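Local coordinates for protein endo-arabinase (Bacteroides thetaiotaomicron, PDB 5C0P) that probably hydrolyses glycosidic bonds in L-arabinan, as a metal-binding glycoside hydrolase of family 43, at residues A[151-155]-A[156-160]; A[223-227]-A[228-232]. One frame throughout, in Å; residues are numbered along the deposited sequence.

Contact 1: residues A[151-155]-A[156-160]; sequences FCREW and LETID. With MG (magnesium ion), chain B.
Arg153 closes strand 147-153 and reaches ahead to Glu157 in the short helix 155-158, where a blade strand of the family 43 beta-propeller gives way to a single helical turn. Its NE and NH2 both grip Glu157 OE1, NE at 2.9 Å and NH2 at 3.0 Å. OE1 lies at the guanidinium edge, yet the carboxylate plane stands 80° from it: NE meets the anti lone pair, NH2 comes from above. Met133 N also bonds to OE1, and Trp132 makes a cation-pi contact with Arg153. Thr158 CG2 packs along Arg153 CD at 3.6 Å and over one face of the guanidinium. Glu154 is the N-cap; its O takes Glu157 N at 2.9 Å and, in the carbonyl plane, Thr158 N at 3.1 Å, while its carboxylate turns to Arg105. Trp155 holds CG between its backbone N and carbonyl carbon (chi1 71°), which puts one indole face against Leu156: CD2 of Leu156, offset toward the rim, makes a CH-pi contact 3.7 Å from the Trp155 six-membered ring centroid. Trp155 O accepts from Ile159 N, where phi turns positive and the helix ends. Magnesium is bound by Thr158 O at 2.1 Å and five waters, one donating to Asp160 O.

Contact 2: residues A[223-227]-A[228-232]; sequences SFRKT and DGKYA
Asp228 OD1 is gripped from opposite faces of its carboxylate plane: Arg225 NE comes in on the syn side at 3.1 Å, and Lys230 N from above at 3.2 Å. The second bond makes an Asx turn at the tip of the beta hairpin of strands 217-224 and 231-238. OD2 takes Arg225 NH2 at an unusually short 2.5 Å, completing a side-on, two-nitrogen salt bridge with the two planes 28° apart. The bend at chi3 of Arg225 (-61°) turns the edge of the guanidinium to the Asp228 carboxylate, and its CG rests 3.6 Å from Ala232 CB. Arg225 NH1 also hydrogen-bonds Ser256 OG and Thr253 OG1. With an alanine here, Asp228 is likely to lose its main charged partner and be held chiefly by Lys230 N, with Ala232 CB less covered. In the backbone, Arg225 N donates to Lys230 O at 2.8 Å and Arg225 O accepts from Gly229 N, whose phi is positive. Further down, Phe224 and Tyr231 form a non-hydrogen-bonded pair: Tyr231 CD1 sits over one face of the Phe224 ring, offset toward its rim and 3.7 Å from Phe224 CZ, the planes 45° apart. Tyr231 OH hydrogen-bonds Asp205 OD2, and the tyrosine side chain lies near the metal ligand His261. Lys230 NZ bonds to Ser256 O and is only distantly paired with Asp228, so one carboxylate probably offsets two neighbouring positive charges.

Contacts 1 and 2 belong to different antiparallel sheets of the propeller, their centres about 17 Å apart and their nearest atoms about 7 Å apart. Both are partly buried, but four touching residues of contact 2 are exposed against one of contact 1. Contact 1 joins the end of a strand to a helical turn, contact 2 two strands of one hairpin. Each has an arginine-carboxylate pair: that of 151-160 ties a strand end to the helical turn after it, that of 223-232 braces an exposed hairpin tip. Contact 1 adds a magnesium ion held by a backbone oxygen, contact 2 a tyrosine near the other metal site. Val203 lies between them, touching Trp155 and accepting from Ser223 OG.

Contact 1: residues A[151-155]-A[156-160]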
ATOM      1  N   PHE A 151      -3.810   8.010   1.515  1.00  9.29           N
ATOM      2  CA  PHE A 151      -4.931   7.081   1.488  1.00  8.46           C
ATOM      3  C   PHE A 151      -5.876   7.352   0.336  1.00  9.33           C
ATOM      4  O   PHE A 151      -5.828   8.416  -0.293  1.00 11.12           O
ATOM      5  CB  PHE A 151      -5.687   7.045   2.831  1.00 10.09           C
ATOM      6  CG  PHE A 151      -6.397   8.327   3.185  1.00 10.66           C
ATOM      7  CD1 PHE A 151      -7.710   8.549   2.786  1.00  9.69           C
ATOM      8  CD2 PHE A 151      -5.754   9.301   3.943  1.00 11.98           C
ATOM      9  CE1 PHE A 151      -8.363   9.723   3.135  1.00 12.29           C
ATOM     10  CE2 PHE A 151      -6.402  10.479   4.297  1.00 11.75           C
ATOM     11  CZ  PHE A 151      -7.706  10.692   3.893  1.00 11.78           C
ATOM     12  N   CYS A 152      -6.734   6.378   0.071  1.00 10.63           N
ATOM     13  CA  CYS A 152      -7.767   6.526  -0.948  1.00  9.85           C
ATOM     14  C   CYS A 152      -9.108   6.758  -0.297  1.00 10.28           C
ATOM     15  O   CYS A 152      -9.419   6.177   0.745  1.00 10.57           O
ATOM     16  CB  CYS A 152      -7.889   5.239  -1.753  1.00 10.30           C
ATOM     17  SG  CYS A 152      -6.392   4.782  -2.606  1.00 13.14           S
ATOM     18  N   ARG A 153      -9.919   7.597  -0.925  1.00 11.23           N
ATOM     19  CA  ARG A 153     -11.315   7.678  -0.562  1.00 14.56           C
ATOM     20  C   ARG A 153     -12.035   6.932  -1.663  1.00 15.53           C
ATOM     21  O   ARG A 153     -11.921   7.289  -2.844  1.00 18.34           O
ATOM     22  CB  ARG A 153     -11.786   9.123  -0.483  1.00 14.78           C
ATOM     23  CG  ARG A 153     -13.085   9.236   0.251  1.00 20.97           C
ATOM     24  CD  ARG A 153     -13.582  10.650   0.373  1.00 17.62           C
ATOM     25  NE  ARG A 153     -14.958  10.612   0.843  1.00 25.97           N
ATOM     26  CZ  ARG A 153     -15.737  11.677   0.950  1.00 37.74           C
ATOM     27  NH1 ARG A 153     -15.267  12.870   0.617  1.00 44.93           N
ATOM     28  NH2 ARG A 153     -16.981  11.548   1.387  1.00 41.45           N
ATOM     29  N   GLU A 154     -12.763   5.896  -1.268  1.00 12.99           N
ATOM     30  CA  GLU A 154     -13.290   4.901  -2.200  1.00 19.82           C
ATOM     31  C   GLU A 154     -14.239   5.442  -3.268  1.00 16.12           C
ATOM     32  O   GLU A 154     -15.164   6.201  -2.983  1.00 13.94           O
ATOM     33  CB  GLU A 154     -13.945   3.744  -1.439  1.00 23.85           C
ATOM     34  CG  GLU A 154     -13.977   2.451  -2.243  1.00 33.34           C
ATOM     35  CD  GLU A 154     -14.189   1.210  -1.391  1.00 33.10           C
ATOM     36  OE1 GLU A 154     -14.312   1.328  -0.152  1.00 27.79           O
ATOM     37  OE2 GLU A 154     -14.223   0.108  -1.976  1.00 38.93           O
ATOM     38  N   TRP A 155     -14.008   4.999  -4.498  1.00 11.89           N
ATOM     39  CA  TRP A 155     -14.762   5.460  -5.659  1.00 13.16           C
ATOM     40  C   TRP A 155     -16.255   5.162  -5.598  1.00 12.65           C
ATOM     41  O   TRP A 155     -17.049   5.856  -6.229  1.00 14.51           O
ATOM     42  CB  TRP A 155     -14.160   4.873  -6.932  1.00 11.79           C
ATOM     43  CG  TRP A 155     -14.406   3.403  -7.073  1.00 13.04           C
ATOM     44  CD1 TRP A 155     -13.752   2.389  -6.428  1.00 12.77           C
ATOM     45  CD2 TRP A 155     -15.380   2.786  -7.917  1.00 13.25           C
ATOM     46  NE1 TRP A 155     -14.271   1.175  -6.821  1.00 14.56           N
ATOM     47  CE2 TRP A 155     -15.263   1.394  -7.737  1.00 14.08           C
ATOM     48  CE3 TRP A 155     -16.332   3.276  -8.811  1.00 14.02           C
ATOM     49  CZ2 TRP A 155     -16.077   0.486  -8.419  1.00 19.56           C
ATOM     50  CZ3 TRP A 155     -17.135   2.371  -9.489  1.00 18.51           C
ATOM     51  CH2 TRP A 155     -17.001   0.993  -9.289  1.00 19.95           C
ATOM     52  N   LEU A 156     -16.645   4.138  -4.845  1.00 13.87           N
ATOM     53  CA  LEU A 156     -18.057   3.823  -4.691  1.00 17.32           C
ATOM     54  C   LEU A 156     -18.795   4.974  -4.006  1.00 19.99           C
ATOM     55  O   LEU A 156     -20.003   5.135  -4.176  1.00 24.79           O
ATOM     56  CB  LEU A 156     -18.233   2.535  -3.888  1.00 25.48           C
ATOM     57  CG  LEU A 156     -17.896   1.280  -4.694  1.00 27.89           C
ATOM     58  CD1 LEU A 156     -18.140   0.027  -3.872  1.00 29.32           C
ATOM     59  CD2 LEU A 156     -18.712   1.252  -5.970  1.00 26.00           C
ATOM     60  N   GLU A 157     -18.043   5.761  -3.240  1.00 17.48           N
ATOM     61  CA  GLU A 157     -18.562   6.933  -2.543  1.00 21.69           C
ATOM     62  C   GLU A 157     -18.333   8.213  -3.360  1.00 22.12           C
ATOM     63  O   GLU A 157     -19.213   9.076  -3.453  1.00 24.72           O
ATOM     64  CB  GLU A 157     -17.862   7.036  -1.182  1.00 26.02           C
ATOM     65  CG  GLU A 157     -18.216   8.252  -0.342  1.00 32.15           C
ATOM     66  CD  GLU A 157     -17.870   8.056   1.132  1.00 30.74           C
ATOM     67  OE1 GLU A 157     -16.817   8.548   1.570  1.00 25.57           O
ATOM     68  OE2 GLU A 157     -18.657   7.414   1.850  1.00 33.76           O
ATOM     69  N   THR A 158     -17.156   8.320  -3.972  1.00 15.65           N
ATOM     70  CA  THR A 158     -16.731   9.570  -4.612  1.00 13.29           C
ATOM     71  C   THR A 158     -16.928   9.623  -6.124  1.00 18.19           C
ATOM     72  O   THR A 158     -16.788  10.694  -6.723  1.00 14.37           O
ATOM     73  CB  THR A 158     -15.246   9.865  -4.325  1.00 12.41           C
ATOM     74  OG1 THR A 158     -14.435   8.805  -4.848  1.00 14.11           O
ATOM     75  CG2 THR A 158     -15.021   9.973  -2.836  1.00 14.92           C
ATOM     76  N   ILE A 159     -17.247   8.474  -6.723  1.00 14.28           N
ATOM     77  CA  ILE A 159     -17.372   8.301  -8.179  1.00 12.34           C
ATOM     78  C   ILE A 159     -16.025   8.375  -8.895  1.00 14.33           C
ATOM     79  O   ILE A 159     -15.535   7.366  -9.408  1.00 14.92           O
ATOM     80  CB  ILE A 159     -18.411   9.248  -8.831  1.00 13.20           C
ATOM     81  CG1 ILE A 159     -19.694   9.293  -8.002  1.00 16.32           C
ATOM     82  CG2 ILE A 159     -18.710   8.794 -10.249  1.00 16.26           C
ATOM     83  CD1 ILE A 159     -20.332   7.931  -7.771  1.00 15.81           C
ATOM     84  N   ASP A 160     -15.436   9.566  -8.941  1.00 13.37           N
ATOM     85  CA  ASP A 160     -14.052   9.734  -9.361  1.00 13.83           C
ATOM     86  C   ASP A 160     -13.218   9.492  -8.099  1.00 12.62           C
ATOM     87  O   ASP A 160     -13.229  10.315  -7.177  1.00 13.30           O
ATOM     88  CB  ASP A 160     -13.833  11.157  -9.898  1.00 13.29           C
ATOM     89  CG  ASP A 160     -12.729  11.237 -10.941  1.00 14.38           C
ATOM     90  OD1 ASP A 160     -12.047  10.215 -11.186  1.00 14.37           O
ATOM     91  OD2 ASP A 160     -12.545  12.338 -11.520  1.00 16.06           O
TER
HETATM   92 MG    MG B 401     -16.637  12.820  -6.677  1.00 14.78          MG
HETATM   93  O   HOH W   1     -14.522  12.655  -6.570  1.00 14.80           O
HETATM   94  O   HOH W   2     -16.489  12.845  -8.742  1.00 15.12           O
HETATM   95  O   HOH W   3     -16.707  12.966  -4.588  1.00 20.44           O
HETATM   96  O   HOH W   4     -18.737  12.793  -6.771  1.00 17.74           O
HETATM   97  O   HOH W   5     -16.498  14.872  -6.683  1.00 16.54           O

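Contact 2: residues A[223-227]-A[228-232]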
ATOM      1  N   SER A 223      -5.247   1.628 -10.843  1.00  8.87           N
ATOM      2  CA  SER A 223      -6.604   1.773 -11.344  1.00  9.85           C
ATOM      3  C   SER A 223      -6.767   0.838 -12.529  1.00 11.37           C
ATOM      4  O   SER A 223      -5.908   0.000 -12.782  1.00 11.82           O
ATOM      5  CB  SER A 223      -6.882   3.228 -11.745  1.00 11.38           C
ATOM      6  OG  SER A 223      -8.271   3.462 -11.858  1.00 11.57           O
ATOM      7  N   PHE A 224      -7.868   0.978 -13.259  1.00 10.70           N
ATOM      8  CA  PHE A 224      -8.103   0.160 -14.447  1.00 10.74           C
ATOM      9  C   PHE A 224      -7.874   0.973 -15.713  1.00 14.52           C
ATOM     10  O   PHE A 224      -8.191   2.159 -15.753  1.00 14.15           O
ATOM     11  CB  PHE A 224      -9.512  -0.441 -14.402  1.00 11.53           C
ATOM     12  CG  PHE A 224      -9.683  -1.442 -13.305  1.00 12.05           C
ATOM     13  CD1 PHE A 224     -10.038  -1.037 -12.023  1.00 13.98           C
ATOM     14  CD2 PHE A 224      -9.416  -2.784 -13.537  1.00 13.24           C
ATOM     15  CE1 PHE A 224     -10.162  -1.969 -10.999  1.00 15.05           C
ATOM     16  CE2 PHE A 224      -9.543  -3.719 -12.520  1.00 15.85           C
ATOM     17  CZ  PHE A 224      -9.914  -3.307 -11.250  1.00 15.08           C
ATOM     18  N   ARG A 225      -7.318   0.326 -16.738  1.00 12.25           N
ATOM     19  CA  ARG A 225      -6.966   0.988 -17.998  1.00 15.25           C
ATOM     20  C   ARG A 225      -8.158   1.112 -18.922  1.00 14.85           C
ATOM     21  O   ARG A 225      -8.944   0.172 -19.051  1.00 16.32           O
ATOM     22  CB  ARG A 225      -5.904   0.181 -18.750  1.00 17.66           C
ATOM     23  CG  ARG A 225      -4.637  -0.045 -17.983  1.00 24.21           C
ATOM     24  CD  ARG A 225      -3.455  -0.224 -18.921  1.00 24.27           C
ATOM     25  NE  ARG A 225      -3.558  -1.364 -19.835  1.00 20.03           N
ATOM     26  CZ  ARG A 225      -2.522  -1.811 -20.538  1.00 22.41           C
ATOM     27  NH1 ARG A 225      -1.344  -1.216 -20.401  1.00 22.18           N
ATOM     28  NH2 ARG A 225      -2.648  -2.846 -21.358  1.00 24.90           N
ATOM     29  N   LYS A 226      -8.256   2.245 -19.611  1.00 12.84           N
ATOM     30  CA  LYS A 226      -9.343   2.463 -20.560  1.00 13.74           C
ATOM     31  C   LYS A 226      -9.220   1.623 -21.830  1.00 17.77           C
ATOM     32  O   LYS A 226     -10.233   1.268 -22.436  1.00 20.15           O
ATOM     33  CB  LYS A 226      -9.489   3.948 -20.910  1.00 18.07           C
ATOM     34  CG  LYS A 226      -8.368   4.524 -21.750  1.00 22.33           C
ATOM     35  CD  LYS A 226      -8.540   6.026 -21.914  1.00 24.11           C
ATOM     36  CE  LYS A 226      -7.505   6.588 -22.871  1.00 30.51           C
ATOM     37  NZ  LYS A 226      -7.489   8.077 -22.847  1.00 31.48           N
ATOM     38  N   THR A 227      -7.994   1.281 -22.219  1.00 16.71           N
ATOM     39  CA  THR A 227      -7.792   0.549 -23.476  1.00 16.25           C
ATOM     40  C   THR A 227      -8.342  -0.880 -23.430  1.00 19.60           C
ATOM     41  O   THR A 227      -8.986  -1.328 -24.374  1.00 22.30           O
ATOM     42  CB  THR A 227      -6.298   0.464 -23.865  1.00 20.93           C
ATOM     43  OG1 THR A 227      -5.557  -0.106 -22.783  1.00 24.03           O
ATOM     44  CG2 THR A 227      -5.729   1.830 -24.199  1.00 21.83           C
ATOM     45  N   ASP A 228      -8.084  -1.592 -22.335  1.00 17.38           N
ATOM     46  CA  ASP A 228      -8.405  -3.020 -22.266  1.00 16.33           C
ATOM     47  C   ASP A 228      -9.006  -3.489 -20.939  1.00 17.13           C
ATOM     48  O   ASP A 228      -9.266  -4.682 -20.759  1.00 18.73           O
ATOM     49  CB  ASP A 228      -7.169  -3.870 -22.597  1.00 18.80           C
ATOM     50  CG  ASP A 228      -5.959  -3.523 -21.728  1.00 21.55           C
ATOM     51  OD1 ASP A 228      -6.119  -2.866 -20.672  1.00 18.27           O
ATOM     52  OD2 ASP A 228      -4.835  -3.923 -22.094  1.00 22.64           O
ATOM     53  N   GLY A 229      -9.214  -2.566 -20.009  1.00 15.00           N
ATOM     54  CA  GLY A 229      -9.863  -2.900 -18.750  1.00 16.06           C
ATOM     55  C   GLY A 229      -8.960  -3.583 -17.738  1.00 16.33           C
ATOM     56  O   GLY A 229      -9.417  -4.005 -16.673  1.00 17.11           O
ATOM     57  N   LYS A 230      -7.677  -3.704 -18.061  1.00 12.36           N
ATOM     58  CA  LYS A 230      -6.719  -4.307 -17.125  1.00 12.48           C
ATOM     59  C   LYS A 230      -6.435  -3.444 -15.904  1.00 12.79           C
ATOM     60  O   LYS A 230      -6.394  -2.218 -15.977  1.00 12.65           O
ATOM     61  CB  LYS A 230      -5.395  -4.617 -17.823  1.00 14.93           C
ATOM     62  CG  LYS A 230      -5.449  -5.810 -18.755  1.00 16.10           C
ATOM     63  CD  LYS A 230      -4.118  -6.005 -19.456  1.00 19.41           C
ATOM     64  CE  LYS A 230      -4.159  -7.212 -20.374  1.00 25.61           C
ATOM     65  NZ  LYS A 230      -2.959  -7.264 -21.251  1.00 32.26           N
ATOM     66  N   TYR A 231      -6.215  -4.103 -14.772  1.00 12.64           N
ATOM     67  CA  TYR A 231      -5.699  -3.435 -13.595  1.00  9.82           C
ATOM     68  C   TYR A 231      -4.268  -3.058 -13.934  1.00  9.82           C
ATOM     69  O   TYR A 231      -3.596  -3.778 -14.691  1.00 11.51           O
ATOM     70  CB  TYR A 231      -5.714  -4.422 -12.441  1.00 11.31           C
ATOM     71  CG  TYR A 231      -5.571  -3.853 -11.046  1.00 12.13           C
ATOM     72  CD1 TYR A 231      -6.337  -2.775 -10.617  1.00 11.20           C
ATOM     73  CD2 TYR A 231      -4.698  -4.444 -10.137  1.00 10.55           C
ATOM     74  CE1 TYR A 231      -6.213  -2.290  -9.308  1.00 11.09           C
ATOM     75  CE2 TYR A 231      -4.576  -3.980  -8.838  1.00 11.85           C
ATOM     76  CZ  TYR A 231      -5.323  -2.900  -8.434  1.00 10.48           C
ATOM     77  OH  TYR A 231      -5.202  -2.454  -7.139  1.00 11.61           O
ATOM     78  N   ALA A 232      -3.792  -1.941 -13.398  1.00 10.58           N
ATOM     79  CA  ALA A 232      -2.472  -1.452 -13.784  1.00 10.41           C
ATOM     80  C   ALA A 232      -1.856  -0.565 -12.735  1.00 11.45           C
ATOM     81  O   ALA A 232      -2.532  -0.111 -11.799  1.00 12.40           O
ATOM     82  CB  ALA A 232      -2.555  -0.698 -15.111  1.00 12.07           C
TER